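Local coordinates for protein acidocalcisomal pyrophosphatase (Trypanosoma brucei brucei, PDB 5C5V) that probably hydrolyses inorganic pyrophosphate to phosphate with magnesium as cofactor, and here holds the pyrophosphate analogue imidodiphosphate beside magnesium ions, at residues W196-F201 with D224-G229; Y152-E157 with S239-L244; A288-F293 with G311-K316. One frame throughout, in Å; residues are numbered along the deposited sequence.

Contact 1: W196-F201 with D224-G229; sequences WNYGAF and DAVEIG. With MG (magnesium ion), chain G; MG (magnesium ion), chain E; 2PN (imidodiphosphoric acid), chain C.
Two antiparallel strands of the pyrophosphatase sheet carry part of the active site here, with Tyr198 and Asp224 converging on the imidodiphosphate and its metals. Gly199 and Ala225 form a hydrogen-bonded pair, Gly199 N to Ala225 O being 3.1 Å. At Asn197 and Glu227 the exchange is uneven: Glu227 N is bound nearly straight by Asn197 O, whereas the return bond is weak. With CG anti to the backbone nitrogen (chi1 -178°), the Tyr198 ring runs out beside Asp224, and its OH donates to 2PN O6 at 2.6 Å, the acceptor lying in the ring plane. Ring and carboxylate are turned 37° apart and close together, but not bonded to each other. Asp224 instead splits its oxygens between two magnesium ions: OD1 is 2.0 Å from the chain G ion and OD2 2.0 Å from the chain E ion, a water bridging both metals. Lys258 also bonds OD2, and Asp219 and Asp256 complete the protein ligands of the chain E ion. On the opposite face Asn197 ND2, its acceptor in the amide plane, meets Glu227 OE1 at 2.7 Å. Gly229 N reaches Glu227 OE2 from above the carboxylate plane, and Ser263 N shares that oxygen, so this buried carboxylate is held at both oxygens. On that same face Phe201 CE2 packs on Ala225 CB at 3.5 Å; back on the Tyr198 side, Trp196 CB presses on Val226 CG1 and its indole meets Trp161 of the second subunit. An aspartate bridging two magnesium ions, with a shared water beside the bound phosphate group, is characteristic of the soluble family I pyrophosphatase site.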
# COMPACT_ATOMS: atom_id res chain seq x y z
N TRP A 196 17.10 -4.92 -9.21
CA TRP A 196 16.59 -3.68 -8.66
C TRP A 196 17.06 -2.55 -9.57
O TRP A 196 18.00 -2.74 -10.35
CB TRP A 196 17.08 -3.46 -7.23
CG TRP A 196 16.86 -4.66 -6.38
CD1 TRP A 196 15.78 -4.93 -5.61
CD2 TRP A 196 17.75 -5.78 -6.23
NE1 TRP A 196 15.93 -6.15 -4.99
CE2 TRP A 196 17.14 -6.69 -5.36
CE3 TRP A 196 19.01 -6.09 -6.76
CZ2 TRP A 196 17.73 -7.89 -4.99
CZ3 TRP A 196 19.60 -7.29 -6.40
CH2 TRP A 196 18.97 -8.18 -5.52
N ASN A 197 16.42 -1.39 -9.49
CA ASN A 197 16.89 -0.23 -10.21
C ASN A 197 18.26 0.14 -9.69
O ASN A 197 18.41 0.37 -8.49
CB ASN A 197 15.94 0.95 -10.07
CG ASN A 197 14.58 0.68 -10.66
OD1 ASN A 197 14.47 0.33 -11.83
ND2 ASN A 197 13.54 0.86 -9.86
N TYR A 198 19.23 0.20 -10.59
CA TYR A 198 20.59 0.49 -10.23
C TYR A 198 21.06 1.79 -10.90
O TYR A 198 20.70 2.07 -12.04
CB TYR A 198 21.49 -0.67 -10.64
CG TYR A 198 22.94 -0.49 -10.25
CD1 TYR A 198 23.38 -0.77 -8.96
CD2 TYR A 198 23.86 -0.02 -11.18
CE1 TYR A 198 24.71 -0.59 -8.61
CE2 TYR A 198 25.19 0.15 -10.83
CZ TYR A 198 25.60 -0.14 -9.56
OH TYR A 198 26.92 0.03 -9.22
N GLY A 199 21.85 2.58 -10.19
CA GLY A 199 22.33 3.84 -10.74
C GLY A 199 23.28 4.56 -9.81
O GLY A 199 24.12 3.96 -9.16
N ALA A 200 23.14 5.88 -9.75
CA ALA A 200 24.09 6.69 -9.01
C ALA A 200 23.46 7.95 -8.45
O ALA A 200 22.37 8.37 -8.87
CB ALA A 200 25.27 7.04 -9.90
N PHE A 201 24.14 8.54 -7.47
CA PHE A 201 23.74 9.83 -6.94
C PHE A 201 24.55 10.92 -7.63
O PHE A 201 25.79 10.86 -7.65
CB PHE A 201 23.96 9.89 -5.41
CG PHE A 201 22.99 9.04 -4.62
CD1 PHE A 201 21.64 9.36 -4.56
CD2 PHE A 201 23.44 7.92 -3.94
CE1 PHE A 201 20.76 8.58 -3.84
CE2 PHE A 201 22.55 7.13 -3.21
CZ PHE A 201 21.21 7.47 -3.16
N ASP A 224 27.20 4.73 -5.81
CA ASP A 224 26.25 3.79 -6.40
C ASP A 224 25.04 3.59 -5.51
O ASP A 224 25.15 3.54 -4.29
CB ASP A 224 26.94 2.45 -6.67
CG ASP A 224 28.04 2.55 -7.72
OD1 ASP A 224 27.86 3.26 -8.73
OD2 ASP A 224 29.10 1.92 -7.52
N ALA A 225 23.87 3.45 -6.14
CA ALA A 225 22.63 3.27 -5.40
C ALA A 225 21.80 2.11 -5.94
O ALA A 225 21.73 1.88 -7.15
CB ALA A 225 21.81 4.56 -5.41
N VAL A 226 21.18 1.36 -5.03
CA VAL A 226 20.24 0.31 -5.41
C VAL A 226 18.86 0.71 -4.93
O VAL A 226 18.63 0.84 -3.73
CB VAL A 226 20.64 -1.05 -4.79
CG1 VAL A 226 19.89 -2.17 -5.48
CG2 VAL A 226 22.14 -1.26 -4.92
N GLU A 227 17.93 0.92 -5.85
CA GLU A 227 16.58 1.31 -5.45
C GLU A 227 15.65 0.08 -5.43
O GLU A 227 15.46 -0.58 -6.45
CB GLU A 227 16.05 2.40 -6.39
CG GLU A 227 14.78 3.07 -5.91
CD GLU A 227 13.54 2.23 -6.17
OE1 GLU A 227 13.49 1.54 -7.22
OE2 GLU A 227 12.60 2.26 -5.34
N ILE A 228 15.08 -0.23 -4.27
CA ILE A 228 14.47 -1.55 -4.07
C ILE A 228 12.95 -1.56 -4.22
O ILE A 228 12.30 -2.54 -3.92
CB ILE A 228 14.81 -2.11 -2.68
CG1 ILE A 228 14.19 -1.23 -1.59
CG2 ILE A 228 16.32 -2.22 -2.49
CD1 ILE A 228 14.59 -1.62 -0.18
N GLY A 229 12.39 -0.46 -4.71
CA GLY A 229 10.95 -0.39 -4.91
C GLY A 229 10.47 -1.37 -5.97
O GLY A 229 11.28 -2.07 -6.58
MG MG G . 28.87 3.08 -10.41
MG MG E . 31.00 2.00 -8.18
P1 2PN C . 31.01 -1.97 -11.88
O1 2PN C . 31.64 -1.46 -13.20
O2 2PN C . 32.12 -2.01 -10.79
O3 2PN C . 30.34 -3.35 -12.13
N1 2PN C . 29.80 -0.95 -11.44
P2 2PN C . 30.02 0.57 -10.89
O4 2PN C . 30.90 1.41 -11.89
O5 2PN C . 30.75 0.47 -9.56
O6 2PN C . 28.72 1.24 -10.71
O HOH W 1 30.95 4.04 -7.30
O HOH W 2 30.84 2.99 -9.83
O HOH W 3 28.85 5.40 -10.25
O HOH W 4 29.26 3.53 -12.59
O HOH W 5 26.91 3.54 -10.89

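Contact 2: Y152-E157 with S239-L244; sequences YNFICE and SAVKVL
Val241 meets the root of the Phe154 side chain and Val243 the ring of Tyr152, on one face of an antiparallel strand pair. Val241 CG1 sits 3.6 Å from Phe154 CB, and Val243 CG2 lies 3.6 Å from Tyr152 CD2, the methyl approaching the phenol ring at a slant. Val241 holds CG1 anti to its carbonyl carbon (chi1 -56°), which sends that methyl to Phe154 and leaves CG2 beside Tyr152 O. Four backbone bonds fix this register. Tyr152 N meets Val241 O at 2.9 Å and Val241 N meets Tyr152 O at 2.8 Å; Phe154 N to Ser239 O and Ser239 N to Phe154 O are both 3.1 Å. Between them Asn153 and Ala240 form a non-hydrogen-bonded pair facing the other way, where Asn153 ND2 is taken by Pro133 O and the side chain packs on Thr142 of the third subunit. The N-to-C directions of these short strands are 115° apart, and the chains part after Phe154. Further out, Met320 and Ile323 of helix 316-336 cover Tyr152, whose ring also meets that of Tyr135, and Ala225 and Glu227 of strand 224-227 lie against Phe154. Asn150 OD1 accepts Val243 N just past the paired region. Most backbone polarity of the paired residues is thus spent between the strands, while methyl and aromatic carbons make the shared face largely apolar, with the buried Glu227 side chain packed against it.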
# COMPACT_ATOMS: atom_id res chain seq x y z
N TYR A 152 16.62 12.40 -1.87
CA TYR A 152 17.77 12.45 -2.75
C TYR A 152 17.40 12.17 -4.19
O TYR A 152 16.53 11.37 -4.46
CB TYR A 152 18.81 11.42 -2.30
CG TYR A 152 19.42 11.69 -0.95
CD1 TYR A 152 20.61 12.41 -0.84
CD2 TYR A 152 18.81 11.24 0.22
CE1 TYR A 152 21.19 12.66 0.39
CE2 TYR A 152 19.38 11.48 1.45
CZ TYR A 152 20.57 12.20 1.54
OH TYR A 152 21.15 12.47 2.76
N ASN A 153 18.07 12.81 -5.13
CA ASN A 153 17.86 12.45 -6.52
C ASN A 153 18.70 11.24 -6.90
O ASN A 153 19.89 11.17 -6.61
CB ASN A 153 18.17 13.62 -7.44
CG ASN A 153 16.97 14.50 -7.66
OD1 ASN A 153 15.84 14.01 -7.74
ND2 ASN A 153 17.18 15.81 -7.72
N PHE A 154 18.03 10.27 -7.52
CA PHE A 154 18.65 9.03 -7.95
C PHE A 154 18.61 8.99 -9.46
O PHE A 154 17.55 9.15 -10.07
CB PHE A 154 17.90 7.83 -7.33
CG PHE A 154 18.21 6.48 -7.97
CD1 PHE A 154 19.36 5.78 -7.65
CD2 PHE A 154 17.31 5.90 -8.86
CE1 PHE A 154 19.62 4.51 -8.22
CE2 PHE A 154 17.57 4.63 -9.43
CZ PHE A 154 18.72 3.94 -9.12
N ILE A 155 19.76 8.81 -10.07
CA ILE A 155 19.81 8.64 -11.52
C ILE A 155 19.86 7.16 -11.85
O ILE A 155 20.83 6.48 -11.52
CB ILE A 155 21.03 9.34 -12.13
CG1 ILE A 155 21.03 10.82 -11.75
CG2 ILE A 155 21.05 9.13 -13.65
CD1 ILE A 155 22.36 11.50 -11.95
N CYS A 156 18.80 6.66 -12.48
CA CYS A 156 18.78 5.26 -12.88
C CYS A 156 19.59 5.03 -14.15
O CYS A 156 19.27 5.56 -15.21
CB CYS A 156 17.35 4.77 -13.08
SG CYS A 156 17.26 3.02 -13.58
N GLU A 157 20.64 4.24 -14.03
CA GLU A 157 21.46 3.80 -15.16
C GLU A 157 20.98 2.44 -15.67
O GLU A 157 20.93 2.19 -16.88
CB GLU A 157 22.93 3.73 -14.74
CG GLU A 157 23.49 5.08 -14.29
CD GLU A 157 24.83 5.00 -13.57
OE1 GLU A 157 25.06 4.03 -12.80
OE2 GLU A 157 25.65 5.93 -13.76
N SER A 239 14.61 10.19 -10.12
CA SER A 239 13.47 10.30 -9.24
C SER A 239 13.88 10.38 -7.78
O SER A 239 14.99 10.00 -7.42
CB SER A 239 12.52 9.13 -9.44
OG SER A 239 13.21 7.91 -9.24
N ALA A 240 12.98 10.90 -6.97
CA ALA A 240 13.28 11.18 -5.58
C ALA A 240 13.26 9.90 -4.77
O ALA A 240 12.32 9.10 -4.85
CB ALA A 240 12.28 12.19 -5.02
N VAL A 241 14.32 9.68 -4.00
CA VAL A 241 14.39 8.47 -3.19
C VAL A 241 14.74 8.78 -1.75
O VAL A 241 15.24 9.86 -1.42
CB VAL A 241 15.43 7.46 -3.73
CG1 VAL A 241 15.15 7.10 -5.18
CG2 VAL A 241 16.85 7.97 -3.53
N LYS A 242 14.45 7.81 -0.90
CA LYS A 242 14.76 7.85 0.52
C LYS A 242 15.86 6.85 0.81
O LYS A 242 15.74 5.68 0.48
CB LYS A 242 13.51 7.53 1.34
CG LYS A 242 13.78 7.38 2.82
CD LYS A 242 12.53 7.60 3.64
CE LYS A 242 11.82 6.31 3.95
NZ LYS A 242 10.71 6.58 4.92
N VAL A 243 16.93 7.31 1.44
CA VAL A 243 18.07 6.47 1.77
C VAL A 243 17.81 5.65 3.04
O VAL A 243 17.38 6.19 4.05
CB VAL A 243 19.33 7.33 1.95
CG1 VAL A 243 20.40 6.58 2.74
CG2 VAL A 243 19.84 7.82 0.60
N LEU A 244 18.08 4.34 2.98
CA LEU A 244 17.81 3.43 4.09
C LEU A 244 19.08 2.89 4.73
O LEU A 244 19.10 2.62 5.92
CB LEU A 244 16.94 2.25 3.62
CG LEU A 244 15.58 2.66 3.07
CD1 LEU A 244 14.89 1.46 2.47
CD2 LEU A 244 14.72 3.30 4.17

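Contact 3: A288-F293 with G311-K316; sequences AIREWF and GEFKDK
Arg290, on a helical turn, faces Gly311, just ahead of a weakly bonded strand at about 313-315; their CA atoms, 7.4 Å apart, are the nearest of the two backbones. Gly311 has a positive phi (86°), a conformation suited to glycine, and its lack of a side chain lets Arg290 CD approach to 4.0 Å from Gly311 CA. The arginine leaves the helix extended through its first two torsions and bends at the third (chi3 40°), swinging the guanidinium across to the loop. There Arg290 NH1 donates to Gly311 O at 2.5 Å, a short separation whose exact value is doubtful; the oxygen lies at the guanidinium edge, near its plane, while the donor stands above the carbonyl plane. Phe313 covers part of one guanidinium face: its CE2 is 3.5 Å from Arg290 NH1, toward the rim of the group. Since the two planes are 64° apart, this is a slanted cover and not a parallel stack. Ile289 CG2 meets the edge of the same ring, 4.2 Å from Phe313 CZ. Arg290 NH2 is engaged by Asp287 in a salt bridge one turn back, and Leu247 of strand 238-251 touches both Arg290 and Phe313. Beyond the loop, Lys314 bonds by its backbone to Val246, and Asp315 takes the N-cap of helix 316-336, its OD1 accepting Tyr318 N. An arginine bonded to a loop carbonyl and partly covered by Phe313 here ties helix 285-295 to the connection that enters the C-terminal helix of the pyrophosphatase fold.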
# COMPACT_ATOMS: atom_id res chain seq x y z
N ALA A 288 20.19 -10.99 -0.94
CA ALA A 288 20.33 -11.16 -2.38
C ALA A 288 21.19 -10.06 -2.99
O ALA A 288 22.03 -10.33 -3.85
CB ALA A 288 18.97 -11.21 -3.05
N ILE A 289 20.99 -8.82 -2.53
CA ILE A 289 21.81 -7.69 -2.99
C ILE A 289 23.29 -7.92 -2.67
O ILE A 289 24.14 -7.82 -3.55
CB ILE A 289 21.35 -6.35 -2.36
CG1 ILE A 289 20.01 -5.93 -2.97
CG2 ILE A 289 22.37 -5.26 -2.61
CD1 ILE A 289 19.39 -4.72 -2.29
N ARG A 290 23.58 -8.26 -1.41
CA ARG A 290 24.95 -8.50 -0.99
C ARG A 290 25.57 -9.63 -1.81
O ARG A 290 26.72 -9.52 -2.26
CB ARG A 290 25.03 -8.84 0.51
CG ARG A 290 26.44 -9.17 1.03
CD ARG A 290 26.47 -9.22 2.57
NE ARG A 290 25.26 -9.86 3.04
CZ ARG A 290 24.50 -9.43 4.03
NH1 ARG A 290 24.83 -8.36 4.73
NH2 ARG A 290 23.40 -10.10 4.33
N GLU A 291 24.81 -10.70 -2.02
CA GLU A 291 25.32 -11.87 -2.73
C GLU A 291 25.53 -11.60 -4.22
O GLU A 291 26.56 -11.98 -4.78
CB GLU A 291 24.36 -13.05 -2.55
CG GLU A 291 24.76 -14.29 -3.34
CD GLU A 291 26.01 -15.00 -2.81
OE1 GLU A 291 26.53 -14.62 -1.73
OE2 GLU A 291 26.47 -15.95 -3.47
N TRP A 292 24.57 -10.95 -4.86
CA TRP A 292 24.71 -10.57 -6.25
C TRP A 292 26.00 -9.74 -6.47
O TRP A 292 26.80 -10.03 -7.36
CB TRP A 292 23.48 -9.79 -6.70
CG TRP A 292 23.32 -9.72 -8.18
CD1 TRP A 292 22.51 -10.53 -8.96
CD2 TRP A 292 23.97 -8.82 -9.08
NE1 TRP A 292 22.64 -10.16 -10.29
CE2 TRP A 292 23.52 -9.12 -10.38
CE3 TRP A 292 24.89 -7.78 -8.91
CZ2 TRP A 292 23.97 -8.42 -11.51
CZ3 TRP A 292 25.33 -7.09 -10.02
CH2 TRP A 292 24.87 -7.42 -11.30
N PHE A 293 26.22 -8.73 -5.64
CA PHE A 293 27.41 -7.90 -5.79
C PHE A 293 28.67 -8.62 -5.36
O PHE A 293 29.76 -8.30 -5.83
CB PHE A 293 27.28 -6.58 -5.03
CG PHE A 293 26.44 -5.56 -5.74
CD1 PHE A 293 26.82 -5.10 -7.00
CD2 PHE A 293 25.28 -5.08 -5.18
CE1 PHE A 293 26.05 -4.18 -7.68
CE2 PHE A 293 24.50 -4.15 -5.85
CZ PHE A 293 24.89 -3.71 -7.11
N GLY A 311 30.25 -7.33 5.90
CA GLY A 311 29.06 -7.39 5.07
C GLY A 311 27.84 -6.76 5.72
O GLY A 311 26.75 -6.80 5.16
N GLU A 312 28.00 -6.15 6.89
CA GLU A 312 26.86 -5.50 7.52
C GLU A 312 26.35 -4.33 6.68
O GLU A 312 27.13 -3.52 6.18
CB GLU A 312 27.21 -5.01 8.92
CG GLU A 312 26.03 -4.35 9.64
CD GLU A 312 26.44 -3.61 10.91
OE1 GLU A 312 27.58 -3.82 11.39
OE2 GLU A 312 25.62 -2.79 11.41
N PHE A 313 25.03 -4.25 6.49
CA PHE A 313 24.40 -3.06 5.93
C PHE A 313 24.31 -2.04 7.04
O PHE A 313 23.61 -2.27 8.02
CB PHE A 313 23.00 -3.34 5.38
CG PHE A 313 22.99 -4.04 4.05
CD1 PHE A 313 22.85 -3.30 2.87
CD2 PHE A 313 23.08 -5.42 3.96
CE1 PHE A 313 22.82 -3.93 1.64
CE2 PHE A 313 23.04 -6.06 2.74
CZ PHE A 313 22.92 -5.31 1.56
N LYS A 314 25.03 -0.93 6.91
CA LYS A 314 24.97 0.13 7.91
C LYS A 314 23.64 0.85 7.79
O LYS A 314 22.97 0.77 6.77
CB LYS A 314 26.13 1.10 7.74
CG LYS A 314 27.48 0.45 7.82
CD LYS A 314 27.71 -0.19 9.19
CE LYS A 314 28.44 0.76 10.13
NZ LYS A 314 28.64 0.14 11.47
N ASP A 315 23.23 1.55 8.84
CA ASP A 315 21.92 2.18 8.83
C ASP A 315 21.92 3.51 8.03
O ASP A 315 22.93 3.91 7.46
CB ASP A 315 21.43 2.40 10.27
CG ASP A 315 22.29 3.36 11.06
OD1 ASP A 315 23.11 4.12 10.47
OD2 ASP A 315 22.17 3.36 12.30
N LYS A 316 20.76 4.16 7.99
CA LYS A 316 20.58 5.33 7.15
C LYS A 316 21.40 6.53 7.62
O LYS A 316 21.87 7.30 6.79
CB LYS A 316 19.11 5.70 7.07
CG LYS A 316 18.52 6.20 8.35
CD LYS A 316 17.09 6.66 8.12
CE LYS A 316 16.45 7.12 9.41
NZ LYS A 316 15.00 7.32 9.21

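Overall arrangement
All three contacts reach one curled sheet. Contacts 1 and 2 are its buried interior: their centres are 7 Å apart, and strands 152-156 and 197-200 are neighbours joined by probable backbone bonds such as Ile155 N to Ala200 O. Contact 1 is nested within the chain loop closed by contact 2. Contact 1 adds metals and a ligand to its strand pairing, contact 2 relies on backbone bonds and apolar side chains, and contact 3 on a charged arginine. Contact 3 is more peripheral, joining helix to loop with a single arginine bond. Its helix nevertheless packs on contact 1, Phe293 against Tyr198 and Val226, while Lys316 touches the backbone of Val243 and Leu244 in contact 2.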